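Local coordinates for protein high choriolytic enzyme 1 (Oryzias latipes, PDB 3VTG) that cleaves proteins of the inner layer of the fish egg envelope as a zinc-dependent astacin-family protease, helping the embryo to hatch, at residues R43-K48 with N183-W188; L84-G89 with G95-E100; L101-G106 with S151-G156; Q108-R113 with I190-V195. All blocks are in the same frame, centred on the assembly; numbering follows the deposited sequence.

How the contacts relate
The four contacts show how a metzincin protease is assembled round one zinc ion. Helix 94-105, which carries the first two zinc ligands, is shared by contacts 2 and 3, whose centres lie about 11 Å apart; helix 187-196 near the C-terminus enters contact 4, and the loop leading into it enters contact 1. Along the chain contact 2 closes before contacts 3 and 4 open, contact 1 encloses contacts 2 and 3, and contact 4 crosses both contact 3 and contact 1. Contact 2 seats the helix on the five-stranded sheet, contact 3 brings up the methionine turn below the metal, and contacts 1 and 4 fasten the C-terminal helix region. Contacts 3 and 4 are closest, about 7 Å between centres.

Contact 1: R43-K48 with N183-W188; sequences RAFNGK and NGMSRW
Met-185 lays its terminal methyl over the ring of Phe-45, and this single methionine supplies the whole of the second segment's share in the contact. CE of Met-185 stands 3.7 Å from the ring centroid of Phe-45 and only 6° off the ring normal, a nearly central CH-pi contact. The sulfur sits further out: SD of Met-185 is 3.7 Å from CE2 of Phe-45 and lies obliquely over the ring, so the same side chain also makes a Met-aromatic contact. A bend at chi3 (-83°) of Met-185 folds the methyl back from the sulfur to the middle of the face. CE of Met-185 also packs 4.1 Å from CB of Ala-44 and 3.7 Å from the Ala-44 carbonyl O.

In the astacin fold this joins the turn that follows helix 32-43 to the loop leading into the C-terminal helix 187-196, with helix 94-105 of the zinc site beside both. Gln-98 and Asn-102 of that helix touch Met-185, as do Ile-190 and Ile-193, and Phe-53 meets the Phe-45 ring edge-to-face. With a leucine in place of Phe-45, the Met-185 methyl would probably lose the flat surface beneath it and the Phe-53 ring its aromatic mate.

Further out, the turn bearing Phe-45 is braced by a bond of 3.0 Å from Asn-46 N to Arg-43 O, and Phe-45 O is hydrogen-bonded to Thr-49 OG1. On the other side Ser-186, next to Met-185, occupies the N-cap position of helix 187-196, and its backbone N is hydrogen-bonded to Asp-189 OD2.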
loop_
_atom_site.group_PDB
_atom_site.type_symbol
_atom_site.label_atom_id
_atom_site.label_comp_id
_atom_site.label_asym_id
_atom_site.label_seq_id
_atom_site.Cartn_x
_atom_site.Cartn_y
_atom_site.Cartn_z
ATOM N N ARG A 43 -8.786 -2.969 10.864
ATOM C CA ARG A 43 -8.934 -2.233 12.117
ATOM C C ARG A 43 -7.727 -1.363 12.455
ATOM O O ARG A 43 -7.848 -0.413 13.224
ATOM C CB ARG A 43 -9.252 -3.177 13.280
ATOM C CG ARG A 43 -10.702 -3.631 13.328
ATOM C CD ARG A 43 -11.069 -4.227 14.682
ATOM N NE ARG A 43 -10.285 -5.417 15.014
ATOM C CZ ARG A 43 -10.544 -6.646 14.573
ATOM N NH1 ARG A 43 -11.571 -6.878 13.763
ATOM N NH2 ARG A 43 -9.766 -7.651 14.940
ATOM N N ALA A 44 -6.572 -1.682 11.871
ATOM C CA ALA A 44 -5.344 -0.917 12.100
ATOM C C ALA A 44 -5.464 0.547 11.674
ATOM O O ALA A 44 -4.679 1.393 12.100
ATOM C CB ALA A 44 -4.165 -1.580 11.400
ATOM N N PHE A 45 -6.451 0.839 10.832
ATOM C CA PHE A 45 -6.679 2.192 10.338
ATOM C C PHE A 45 -7.546 3.031 11.283
ATOM O O PHE A 45 -7.572 4.257 11.173
ATOM C CB PHE A 45 -7.303 2.137 8.939
ATOM C CG PHE A 45 -6.371 1.614 7.880
ATOM C CD1 PHE A 45 -6.187 0.243 7.699
ATOM C CD2 PHE A 45 -5.672 2.493 7.062
ATOM C CE1 PHE A 45 -5.323 -0.235 6.727
ATOM C CE2 PHE A 45 -4.808 2.020 6.086
ATOM C CZ PHE A 45 -4.630 0.656 5.920
ATOM N N ASN A 46 -8.236 2.374 12.214
ATOM C CA ASN A 46 -9.247 3.037 13.047
ATOM C C ASN A 46 -8.729 4.010 14.102
ATOM O O ASN A 46 -9.334 5.059 14.330
ATOM C CB ASN A 46 -10.157 1.999 13.715
ATOM C CG ASN A 46 -10.995 1.223 12.715
ATOM O OD1 ASN A 46 -11.112 1.603 11.549
ATOM N ND2 ASN A 46 -11.588 0.128 13.173
ATOM N N GLY A 47 -7.624 3.658 14.749
ATOM C CA GLY A 47 -7.119 4.419 15.888
ATOM C C GLY A 47 -6.588 5.805 15.577
ATOM O O GLY A 47 -6.789 6.738 16.361
ATOM N N LYS A 48 -5.918 5.946 14.433
ATOM C CA LYS A 48 -5.194 7.180 14.117
ATOM C C LYS A 48 -5.519 7.809 12.754
ATOM O O LYS A 48 -4.898 8.801 12.374
ATOM C CB LYS A 48 -3.681 6.975 14.297
ATOM C CG LYS A 48 -3.271 6.705 15.740
ATOM C CD LYS A 48 -1.794 6.965 15.986
ATOM C CE LYS A 48 -1.464 6.936 17.473
ATOM N NZ LYS A 48 -2.109 8.050 18.220
ATOM N N ASN A 183 5.519 -5.009 9.507
ATOM C CA ASN A 183 4.949 -5.166 10.838
ATOM C C ASN A 183 3.707 -4.307 11.025
ATOM O O ASN A 183 2.685 -4.782 11.505
ATOM C CB ASN A 183 5.995 -4.848 11.911
ATOM C CG ASN A 183 7.151 -5.831 11.909
ATOM O OD1 ASN A 183 6.951 -7.043 11.859
ATOM N ND2 ASN A 183 8.370 -5.308 11.963
ATOM N N GLY A 184 3.795 -3.043 10.629
ATOM C CA GLY A 184 2.687 -2.112 10.781
ATOM C C GLY A 184 2.995 -0.806 10.084
ATOM O O GLY A 184 4.066 -0.638 9.497
ATOM N N MET A 185 2.049 0.121 10.147
ATOM C CA MET A 185 2.213 1.412 9.500
ATOM C C MET A 185 3.151 2.322 10.275
ATOM O O MET A 185 3.104 2.386 11.508
ATOM C CB MET A 185 0.858 2.068 9.267
ATOM C CG MET A 185 0.096 1.394 8.141
ATOM S SD MET A 185 -1.498 2.143 7.792
ATOM C CE MET A 185 -2.525 1.360 9.033
ATOM N N SER A 186 4.029 2.996 9.540
ATOM C CA SER A 186 4.956 3.949 10.130
ATOM C C SER A 186 4.245 5.260 10.450
ATOM O O SER A 186 3.120 5.502 10.001
ATOM C CB SER A 186 6.119 4.219 9.173
ATOM O OG SER A 186 5.712 5.068 8.115
ATOM N N ARG A 187 4.918 6.114 11.212
ATOM C CA ARG A 187 4.393 7.435 11.517
ATOM C C ARG A 187 4.044 8.198 10.238
ATOM O O ARG A 187 2.962 8.778 10.133
ATOM C CB ARG A 187 5.391 8.219 12.367
ATOM C CG ARG A 187 4.835 9.507 12.950
ATOM C CD ARG A 187 5.310 10.725 12.193
ATOM N NE ARG A 187 6.757 10.894 12.289
ATOM C CZ ARG A 187 7.374 12.068 12.250
ATOM N NH1 ARG A 187 6.669 13.183 12.127
ATOM N NH2 ARG A 187 8.694 12.126 12.333
ATOM N N TRP A 188 4.950 8.183 9.261
ATOM C CA TRP A 188 4.687 8.862 7.997
ATOM C C TRP A 188 3.599 8.216 7.181
ATOM O O TRP A 188 2.835 8.925 6.536
ATOM C CB TRP A 188 5.962 9.080 7.186
ATOM C CG TRP A 188 6.869 10.112 7.807
ATOM C CD1 TRP A 188 8.157 9.925 8.292
ATOM C CD2 TRP A 188 6.573 11.533 8.052
ATOM N NE1 TRP A 188 8.669 11.094 8.795
ATOM C CE2 TRP A 188 7.770 12.097 8.685
ATOM C CE3 TRP A 188 5.479 12.366 7.815
ATOM C CZ2 TRP A 188 7.848 13.437 9.052
ATOM C CZ3 TRP A 188 5.572 13.715 8.187
ATOM C CH2 TRP A 188 6.729 14.234 8.791
#

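Contact 2: L84-G89 with G95-E100; sequences LSINRG and GIIQHE. With ZN (zinc ion), chain B.
Ile-86 and Leu-84 face Ile-97 and Glu-100 where strand 81-86 packs against the active-site helix 94-105, which carries the HExxH zinc-binding motif of the astacins. Strand residues 84-86 and helix residues 95-100 run almost antiparallel, at 170°, with their axes 9.5 Å apart at closest approach.

The first helix residue to bear on the strand is Ile-97. Its CG1 takes the CD1 methyl of Ile-86 at 3.8 Å, the two side chains crossing at about a right angle, while Thr-37 and Ala-41 of helix 32-43 also touch Ile-97.

Two residues on, His-99 turns from the strand to the metal. With CG anti to the backbone N (chi1 173°), the ring of His-99 delivers NE2 to the zinc ion at 2.1 Å, and ND1 is hydrogen-bonded to Ile-152 O.

Glu-100, the predicted active-site residue, lies against the strand with its aliphatic part. CB of Glu-100 rests 3.9 Å from CD2 of Leu-84, and its CG lies 3.9 Å from CD1 of Ile-86. An alanine at Leu-84 is likely to open a gap beside that CB and leave the glutamate stem less firmly held. Beyond this apolar seat the chain bends at chi2 (-51°), carrying the carboxylate to the metal-bound solvent: water 1, held 2.1 Å from the zinc ion, donates a hydrogen bond of 2.7 Å to Glu-100 OE2.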
loop_
_atom_site.group_PDB
_atom_site.type_symbol
_atom_site.label_atom_id
_atom_site.label_comp_id
_atom_site.label_asym_id
_atom_site.label_seq_id
_atom_site.Cartn_x
_atom_site.Cartn_y
_atom_site.Cartn_z
ATOM N N LEU A 84 -8.830 -6.590 -4.908
ATOM C CA LEU A 84 -7.638 -6.571 -4.080
ATOM C C LEU A 84 -7.330 -8.028 -3.786
ATOM O O LEU A 84 -8.167 -8.745 -3.224
ATOM C CB LEU A 84 -7.881 -5.779 -2.788
ATOM C CG LEU A 84 -6.705 -5.504 -1.841
ATOM C CD1 LEU A 84 -6.992 -4.293 -0.966
ATOM C CD2 LEU A 84 -6.374 -6.711 -0.978
ATOM N N SER A 85 -6.143 -8.473 -4.187
ATOM C CA SER A 85 -5.767 -9.867 -4.012
ATOM C C SER A 85 -4.959 -10.100 -2.748
ATOM O O SER A 85 -3.907 -9.487 -2.545
ATOM C CB SER A 85 -4.998 -10.380 -5.225
ATOM O OG SER A 85 -4.686 -11.753 -5.069
ATOM N N ILE A 86 -5.479 -10.980 -1.899
ATOM C CA ILE A 86 -4.732 -11.527 -0.776
ATOM C C ILE A 86 -4.665 -13.035 -1.019
ATOM O O ILE A 86 -5.572 -13.779 -0.634
ATOM C CB ILE A 86 -5.401 -11.192 0.587
ATOM C CG1 ILE A 86 -5.470 -9.673 0.807
ATOM C CG2 ILE A 86 -4.686 -11.876 1.751
ATOM C CD1 ILE A 86 -4.125 -8.964 0.854
ATOM N N ASN A 87 -3.614 -13.485 -1.702
ATOM C CA ASN A 87 -3.439 -14.916 -1.927
ATOM C C ASN A 87 -3.370 -15.639 -0.585
ATOM O O ASN A 87 -2.624 -15.232 0.308
ATOM C CB ASN A 87 -2.192 -15.211 -2.758
ATOM C CG ASN A 87 -2.029 -16.692 -3.045
ATOM O OD1 ASN A 87 -1.374 -17.408 -2.288
ATOM N ND2 ASN A 87 -2.647 -17.162 -4.121
ATOM N N ARG A 88 -4.156 -16.706 -0.454
ATOM C CA ARG A 88 -4.266 -17.453 0.799
ATOM C C ARG A 88 -2.942 -18.055 1.267
ATOM O O ARG A 88 -2.728 -18.229 2.467
ATOM C CB ARG A 88 -5.301 -18.568 0.666
ATOM C CG ARG A 88 -6.712 -18.089 0.382
ATOM C CD ARG A 88 -7.621 -19.276 0.146
ATOM N NE ARG A 88 -8.079 -19.859 1.404
ATOM C CZ ARG A 88 -8.758 -20.997 1.502
ATOM N NH1 ARG A 88 -9.052 -21.704 0.416
ATOM N NH2 ARG A 88 -9.145 -21.429 2.692
ATOM N N GLY A 89 -2.063 -18.363 0.317
ATOM C CA GLY A 89 -0.792 -19.016 0.619
ATOM C C GLY A 89 0.335 -18.079 1.007
ATOM O O GLY A 89 1.201 -18.452 1.800
ATOM N N GLY A 95 0.407 -7.118 8.194
ATOM C CA GLY A 95 1.197 -6.061 7.566
ATOM C C GLY A 95 1.064 -6.018 6.054
ATOM O O GLY A 95 0.964 -4.941 5.466
ATOM N N ILE A 96 1.065 -7.190 5.423
ATOM C CA ILE A 96 0.880 -7.292 3.976
ATOM C C ILE A 96 -0.509 -6.790 3.566
ATOM O O ILE A 96 -0.647 -6.039 2.589
ATOM C CB ILE A 96 1.126 -8.735 3.477
ATOM C CG1 ILE A 96 2.616 -9.085 3.599
ATOM C CG2 ILE A 96 0.654 -8.908 2.036
ATOM C CD1 ILE A 96 2.963 -10.519 3.255
ATOM N N ILE A 97 -1.529 -7.183 4.326
ATOM C CA ILE A 97 -2.894 -6.738 4.043
ATOM C C ILE A 97 -3.002 -5.215 4.181
ATOM O O ILE A 97 -3.586 -4.554 3.323
ATOM C CB ILE A 97 -3.944 -7.476 4.908
ATOM C CG1 ILE A 97 -3.900 -8.985 4.634
ATOM C CG2 ILE A 97 -5.343 -6.929 4.635
ATOM C CD1 ILE A 97 -4.436 -9.843 5.763
ATOM N N GLN A 98 -2.401 -4.663 5.234
ATOM C CA GLN A 98 -2.363 -3.210 5.432
ATOM C C GLN A 98 -1.673 -2.486 4.272
ATOM O O GLN A 98 -2.140 -1.440 3.819
ATOM C CB GLN A 98 -1.671 -2.862 6.748
ATOM C CG GLN A 98 -2.425 -3.296 7.994
ATOM C CD GLN A 98 -1.624 -3.034 9.253
ATOM O OE1 GLN A 98 -1.152 -1.917 9.479
ATOM N NE2 GLN A 98 -1.460 -4.060 10.078
ATOM N N HIS A 99 -0.564 -3.058 3.804
ATOM C CA HIS A 99 0.163 -2.573 2.627
ATOM C C HIS A 99 -0.768 -2.490 1.435
ATOM O O HIS A 99 -0.836 -1.455 0.758
ATOM C CB HIS A 99 1.358 -3.497 2.377
ATOM C CG HIS A 99 2.115 -3.222 1.096
ATOM N ND1 HIS A 99 3.351 -2.680 1.087
ATOM C CD2 HIS A 99 1.788 -3.481 -0.235
ATOM C CE1 HIS A 99 3.785 -2.583 -0.185
ATOM N NE2 HIS A 99 2.827 -3.072 -0.992
ATOM N N GLU A 100 -1.518 -3.562 1.181
ATOM C CA GLU A 100 -2.456 -3.587 0.052
ATOM C C GLU A 100 -3.590 -2.574 0.196
ATOM O O GLU A 100 -3.965 -1.909 -0.776
ATOM C CB GLU A 100 -3.022 -4.995 -0.176
ATOM C CG GLU A 100 -1.984 -6.051 -0.541
ATOM C CD GLU A 100 -1.080 -5.650 -1.697
ATOM O OE1 GLU A 100 -1.505 -4.865 -2.575
ATOM O OE2 GLU A 100 0.071 -6.127 -1.724
HETATM ZN ZN ZN B . 2.764 -3.113 -3.053
HETATM O O HOH W 1 1.425 -4.680 -3.585
HETATM O O HOH W 2 4.185 -4.928 -3.018
#

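Contact 3: L101-G106 with S151-G156; sequences LNHALG and SIMHYG. With ZN (zinc ion), chain B.
The Met-turn that defines the metzincin proteases meets the zinc-binding helix here: Met-153, within the type I beta turn from Ser-151 to His-154, lies below the ring of His-103. Its methyl comes over one face of the imidazole, with CE of Met-153 3.6 Å from the ring centroid of His-103 and displaced toward the rim, nearest CE1 at 3.4 Å. This is a CH-pi contact; SD of Met-153 stands farther from the ring and instead packs 3.7 Å from CB of Asn-102. Bends at chi2 and chi3 (-52° and -71°) of Met-153 curl the chain so that the methyl, not the sulfur, reaches the ring. The turn itself is tightened by an ST turn, in which Met-153 N donates to Ser-151 OG at 2.9 Å.

His-103 is held at both nitrogens: NE2 binds the zinc ion at 2.1 Å, and ND1 is hydrogen-bonded to Phe-107 O. Met-153 is not itself a zinc ligand. Its contribution is an apolar floor beneath a ligand whose direction is set by metal and carbonyl together, and the carbonyl would probably make that imidazole a somewhat stronger electron donor to zinc.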
loop_
_atom_site.group_PDB
_atom_site.type_symbol
_atom_site.label_atom_id
_atom_site.label_comp_id
_atom_site.label_asym_id
_atom_site.label_seq_id
_atom_site.Cartn_x
_atom_site.Cartn_y
_atom_site.Cartn_z
ATOM N N LEU A 101 -4.126 -2.453 1.407
ATOM C CA LEU A 101 -5.170 -1.471 1.679
ATOM C C LEU A 101 -4.667 -0.041 1.451
ATOM O O LEU A 101 -5.416 0.818 0.984
ATOM C CB LEU A 101 -5.730 -1.653 3.092
ATOM C CG LEU A 101 -6.514 -2.950 3.338
ATOM C CD1 LEU A 101 -6.681 -3.185 4.832
ATOM C CD2 LEU A 101 -7.868 -2.951 2.638
ATOM N N ASN A 102 -3.393 0.203 1.761
ATOM C CA ASN A 102 -2.766 1.491 1.460
ATOM C C ASN A 102 -2.684 1.797 -0.038
ATOM O O ASN A 102 -2.870 2.950 -0.439
ATOM C CB ASN A 102 -1.396 1.611 2.125
ATOM C CG ASN A 102 -1.482 2.219 3.506
ATOM O OD1 ASN A 102 -1.681 3.429 3.652
ATOM N ND2 ASN A 102 -1.344 1.381 4.532
ATOM N N HIS A 103 -2.427 0.776 -0.860
ATOM C CA HIS A 103 -2.520 0.939 -2.315
ATOM C C HIS A 103 -3.910 1.377 -2.698
ATOM O O HIS A 103 -4.077 2.318 -3.480
ATOM C CB HIS A 103 -2.193 -0.351 -3.059
ATOM C CG HIS A 103 -0.717 -0.665 -3.171
ATOM N ND1 HIS A 103 0.210 0.252 -3.521
ATOM C CD2 HIS A 103 -0.036 -1.870 -3.023
ATOM C CE1 HIS A 103 1.422 -0.334 -3.569
ATOM N NE2 HIS A 103 1.270 -1.632 -3.264
ATOM N N ALA A 104 -4.924 0.700 -2.149
ATOM C CA ALA A 104 -6.325 1.029 -2.430
ATOM C C ALA A 104 -6.665 2.468 -2.037
ATOM O O ALA A 104 -7.515 3.101 -2.666
ATOM C CB ALA A 104 -7.261 0.045 -1.742
ATOM N N LEU A 105 -5.988 2.989 -1.015
ATOM C CA LEU A 105 -6.157 4.388 -0.616
ATOM C C LEU A 105 -5.516 5.389 -1.582
ATOM O O LEU A 105 -5.893 6.564 -1.598
ATOM C CB LEU A 105 -5.629 4.620 0.800
ATOM C CG LEU A 105 -6.375 3.962 1.962
ATOM C CD1 LEU A 105 -5.688 4.311 3.272
ATOM C CD2 LEU A 105 -7.838 4.372 1.988
ATOM N N GLY A 106 -4.547 4.925 -2.369
ATOM C CA GLY A 106 -3.877 5.762 -3.365
ATOM C C GLY A 106 -2.373 5.904 -3.200
ATOM O O GLY A 106 -1.760 6.753 -3.848
ATOM N N SER A 151 8.751 2.945 5.980
ATOM C CA SER A 151 7.386 2.852 5.458
ATOM C C SER A 151 6.994 1.414 5.151
ATOM O O SER A 151 7.790 0.644 4.614
ATOM C CB SER A 151 7.228 3.690 4.189
ATOM O OG SER A 151 5.976 3.424 3.571
ATOM N N ILE A 152 5.746 1.074 5.465
ATOM C CA ILE A 152 5.179 -0.230 5.120
ATOM C C ILE A 152 5.094 -0.401 3.595
ATOM O O ILE A 152 4.833 -1.497 3.100
ATOM C CB ILE A 152 3.795 -0.418 5.794
ATOM C CG1 ILE A 152 3.476 -1.909 5.997
ATOM C CG2 ILE A 152 2.700 0.330 5.033
ATOM C CD1 ILE A 152 2.221 -2.169 6.809
ATOM N N MET A 153 5.338 0.685 2.862
ATOM C CA MET A 153 5.290 0.677 1.398
ATOM C C MET A 153 6.662 0.524 0.732
ATOM O O MET A 153 6.753 0.490 -0.494
ATOM C CB MET A 153 4.602 1.946 0.873
ATOM C CG MET A 153 3.218 2.213 1.454
ATOM S SD MET A 153 2.081 0.814 1.349
ATOM C CE MET A 153 1.749 0.763 -0.407
ATOM N N HIS A 154 7.721 0.434 1.531
ATOM C CA HIS A 154 9.072 0.303 0.991
ATOM C C HIS A 154 9.414 -1.135 0.732
ATOM O O HIS A 154 9.247 -1.977 1.610
ATOM C CB HIS A 154 10.090 0.907 1.955
ATOM C CG HIS A 154 11.367 1.365 1.287
ATOM N ND1 HIS A 154 12.186 0.527 0.620
ATOM C CD2 HIS A 154 11.946 2.628 1.202
ATOM C CE1 HIS A 154 13.232 1.222 0.129
ATOM N NE2 HIS A 154 13.086 2.505 0.487
ATOM N N TYR A 155 9.898 -1.427 -0.473
ATOM C CA TYR A 155 10.440 -2.748 -0.798
ATOM C C TYR A 155 11.637 -3.086 0.093
ATOM O O TYR A 155 12.407 -2.201 0.487
ATOM C CB TYR A 155 10.926 -2.773 -2.249
ATOM C CG TYR A 155 9.908 -3.104 -3.327
ATOM C CD1 TYR A 155 8.531 -3.117 -3.073
ATOM C CD2 TYR A 155 10.339 -3.377 -4.623
ATOM C CE1 TYR A 155 7.622 -3.411 -4.082
ATOM C CE2 TYR A 155 9.443 -3.670 -5.634
ATOM C CZ TYR A 155 8.089 -3.689 -5.361
ATOM O OH TYR A 155 7.208 -3.980 -6.375
ATOM N N GLY A 156 11.804 -4.372 0.388
ATOM C CA GLY A 156 13.034 -4.862 1.006
ATOM C C GLY A 156 14.196 -4.775 0.027
ATOM O O GLY A 156 13.988 -4.637 -1.186
HETATM ZN ZN ZN B . 2.764 -3.113 -3.053
HETATM O O HOH W 1 1.425 -4.680 -3.585
HETATM O O HOH W 2 4.185 -4.928 -3.018
#

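Contact 4: Q108-R113 with I190-V195; sequences QHEQTR and ITRINV. With ZN (zinc ion), chain B.
OE2 of Glu-110 lies at the edge of the Arg-192 guanidinium, near its plane, with the carboxylate and guanidinium planes only 23° apart. Arg-192 grips the carboxylate end-on with two nitrogens, one to each oxygen. NH2 of Arg-192 donates to OE2 of Glu-110 at 2.7 Å in a nearly straight bond (164°) that uses the syn lone pair and lies in the guanidinium plane. The companion bond, NH1 of Arg-192 to OE1 of Glu-110, is 2.8 Å long but more bent (137°), and its acceptor is tilted from that plane. A second guanidinium approaches obliquely: NH1 of Arg-113 stands 3.1 Å from NH2 of Arg-192, two donors with no bond between them.

Arg-192 reaches across from helix 187-196 with its chain extended from CG to NE, whereas Glu-110 puts CG anti to the backbone N and then bends at chi2 to present its oxygens. Asp-148 N also donates to Glu-110 OE2, and Thr-145 OG1 is hydrogen-bonded to Arg-192 NE. Arg-113 has its own carboxylate partner, a salt bridge to Asp-115.

Glu-110 directly follows His-109, whose NE2 completes the trio of histidine ligands on the zinc ion at 2.0 Å; this is the tail of the extended HExxHxxGxxH motif of the metzincins, which in astacins continues with a glutamate, here Glu-110. Thr-112 closes the turn, giving its backbone N and its OG1, the latter at 2.7 Å, to His-109 O.

Because all three charged residues are buried, Glu-110, together with Asp-115 on Arg-113, probably offsets the crowding of two positive groups, and the bridge ties the chain just past the third zinc ligand to the C-terminal helix.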
loop_
_atom_site.group_PDB
_atom_site.type_symbol
_atom_site.label_atom_id
_atom_site.label_comp_id
_atom_site.label_asym_id
_atom_site.label_seq_id
_atom_site.Cartn_x
_atom_site.Cartn_y
_atom_site.Cartn_z
ATOM N N GLN A 108 1.662 4.626 -3.289
ATOM C CA GLN A 108 2.573 3.830 -4.105
ATOM C C GLN A 108 3.798 3.411 -3.302
ATOM O O GLN A 108 3.994 3.865 -2.173
ATOM C CB GLN A 108 2.976 4.620 -5.352
ATOM C CG GLN A 108 1.773 5.093 -6.154
ATOM C CD GLN A 108 2.136 6.042 -7.270
ATOM O OE1 GLN A 108 2.051 7.260 -7.116
ATOM N NE2 GLN A 108 2.544 5.490 -8.404
ATOM N N HIS A 109 4.614 2.533 -3.879
ATOM C CA HIS A 109 5.824 2.063 -3.204
ATOM C C HIS A 109 6.788 3.179 -2.939
ATOM O O HIS A 109 7.009 4.041 -3.797
ATOM C CB HIS A 109 6.491 0.949 -3.998
ATOM C CG HIS A 109 5.643 -0.292 -4.125
ATOM N ND1 HIS A 109 5.450 -0.922 -5.295
ATOM C CD2 HIS A 109 4.911 -0.995 -3.173
ATOM C CE1 HIS A 109 4.642 -1.979 -5.105
ATOM N NE2 HIS A 109 4.317 -2.025 -3.803
ATOM N N GLU A 110 7.365 3.168 -1.739
ATOM C CA GLU A 110 8.256 4.233 -1.285
ATOM C C GLU A 110 9.436 4.477 -2.227
ATOM O O GLU A 110 9.788 5.630 -2.492
ATOM C CB GLU A 110 8.749 3.951 0.141
ATOM C CG GLU A 110 9.381 5.145 0.842
ATOM C CD GLU A 110 8.376 6.212 1.246
ATOM O OE1 GLU A 110 7.172 6.082 0.925
ATOM O OE2 GLU A 110 8.801 7.194 1.884
ATOM N N GLN A 111 10.031 3.396 -2.736
ATOM C CA GLN A 111 11.221 3.505 -3.580
ATOM C C GLN A 111 10.949 4.158 -4.939
ATOM O O GLN A 111 11.885 4.443 -5.681
ATOM C CB GLN A 111 11.921 2.147 -3.751
ATOM C CG GLN A 111 11.275 1.187 -4.746
ATOM C CD GLN A 111 10.115 0.400 -4.164
ATOM O OE1 GLN A 111 9.878 0.406 -2.953
ATOM N NE2 GLN A 111 9.383 -0.289 -5.033
ATOM N N THR A 112 9.678 4.394 -5.258
ATOM C CA THR A 112 9.311 5.054 -6.515
ATOM C C THR A 112 9.014 6.547 -6.346
ATOM O O THR A 112 8.664 7.220 -7.314
ATOM C CB THR A 112 8.118 4.367 -7.216
ATOM O OG1 THR A 112 6.911 4.600 -6.480
ATOM C CG2 THR A 112 8.362 2.869 -7.371
ATOM N N ARG A 113 9.153 7.061 -5.124
ATOM C CA ARG A 113 8.983 8.496 -4.868
ATOM C C ARG A 113 9.884 9.326 -5.778
ATOM O O ARG A 113 10.986 8.903 -6.131
ATOM C CB ARG A 113 9.305 8.828 -3.413
ATOM C CG ARG A 113 8.173 8.593 -2.428
ATOM C CD ARG A 113 8.634 8.858 -1.002
ATOM N NE ARG A 113 9.137 10.217 -0.806
ATOM C CZ ARG A 113 8.542 11.154 -0.069
ATOM N NH1 ARG A 113 7.402 10.903 0.568
ATOM N NH2 ARG A 113 9.099 12.351 0.033
ATOM N N ILE A 190 0.897 6.836 8.399
ATOM C CA ILE A 190 -0.324 7.334 9.040
ATOM C C ILE A 190 -0.560 8.813 8.716
ATOM O O ILE A 190 -1.673 9.209 8.358
ATOM C CB ILE A 190 -0.293 7.072 10.568
ATOM C CG1 ILE A 190 -0.366 5.562 10.863
ATOM C CG2 ILE A 190 -1.395 7.835 11.299
ATOM C CD1 ILE A 190 -1.656 4.882 10.444
ATOM N N THR A 191 0.499 9.615 8.820
ATOM C CA THR A 191 0.418 11.045 8.529
ATOM C C THR A 191 -0.054 11.283 7.092
ATOM O O THR A 191 -0.918 12.127 6.846
ATOM C CB THR A 191 1.768 11.746 8.793
ATOM O OG1 THR A 191 2.121 11.592 10.174
ATOM C CG2 THR A 191 1.694 13.236 8.459
ATOM N N ARG A 192 0.498 10.518 6.151
ATOM C CA ARG A 192 0.140 10.645 4.739
ATOM C C ARG A 192 -1.343 10.392 4.476
ATOM O O ARG A 192 -1.973 11.137 3.727
ATOM C CB ARG A 192 0.991 9.713 3.880
ATOM C CG ARG A 192 2.432 10.161 3.730
ATOM C CD ARG A 192 3.285 8.994 3.285
ATOM N NE ARG A 192 4.700 9.344 3.242
ATOM C CZ ARG A 192 5.673 8.487 2.957
ATOM N NH1 ARG A 192 5.398 7.213 2.704
ATOM N NH2 ARG A 192 6.929 8.905 2.935
ATOM N N ILE A 193 -1.892 9.345 5.093
ATOM C CA ILE A 193 -3.323 9.060 5.001
ATOM C C ILE A 193 -4.126 10.267 5.493
ATOM O O ILE A 193 -5.053 10.725 4.820
ATOM C CB ILE A 193 -3.708 7.799 5.806
ATOM C CG1 ILE A 193 -3.054 6.547 5.199
ATOM C CG2 ILE A 193 -5.225 7.646 5.880
ATOM C CD1 ILE A 193 -3.038 5.339 6.120
ATOM N N ASN A 194 -3.739 10.791 6.653
ATOM C CA ASN A 194 -4.439 11.911 7.271
ATOM C C ASN A 194 -4.366 13.205 6.463
ATOM O O ASN A 194 -5.331 13.965 6.424
ATOM C CB ASN A 194 -3.959 12.127 8.708
ATOM C CG ASN A 194 -4.416 11.023 9.649
ATOM O OD1 ASN A 194 -3.759 10.729 10.644
ATOM N ND2 ASN A 194 -5.548 10.411 9.338
ATOM N N VAL A 195 -3.231 13.447 5.813
ATOM C CA VAL A 195 -3.079 14.624 4.958
ATOM C C VAL A 195 -3.892 14.470 3.666
ATOM O O VAL A 195 -4.655 15.364 3.298
ATOM C CB VAL A 195 -1.596 14.944 4.656
ATOM C CG1 VAL A 195 -1.481 16.094 3.666
ATOM C CG2 VAL A 195 -0.849 15.293 5.936
HETATM ZN ZN ZN B . 2.764 -3.113 -3.053
HETATM O O HOH W 1 1.425 -4.680 -3.585
HETATM O O HOH W 2 4.185 -4.928 -3.018
#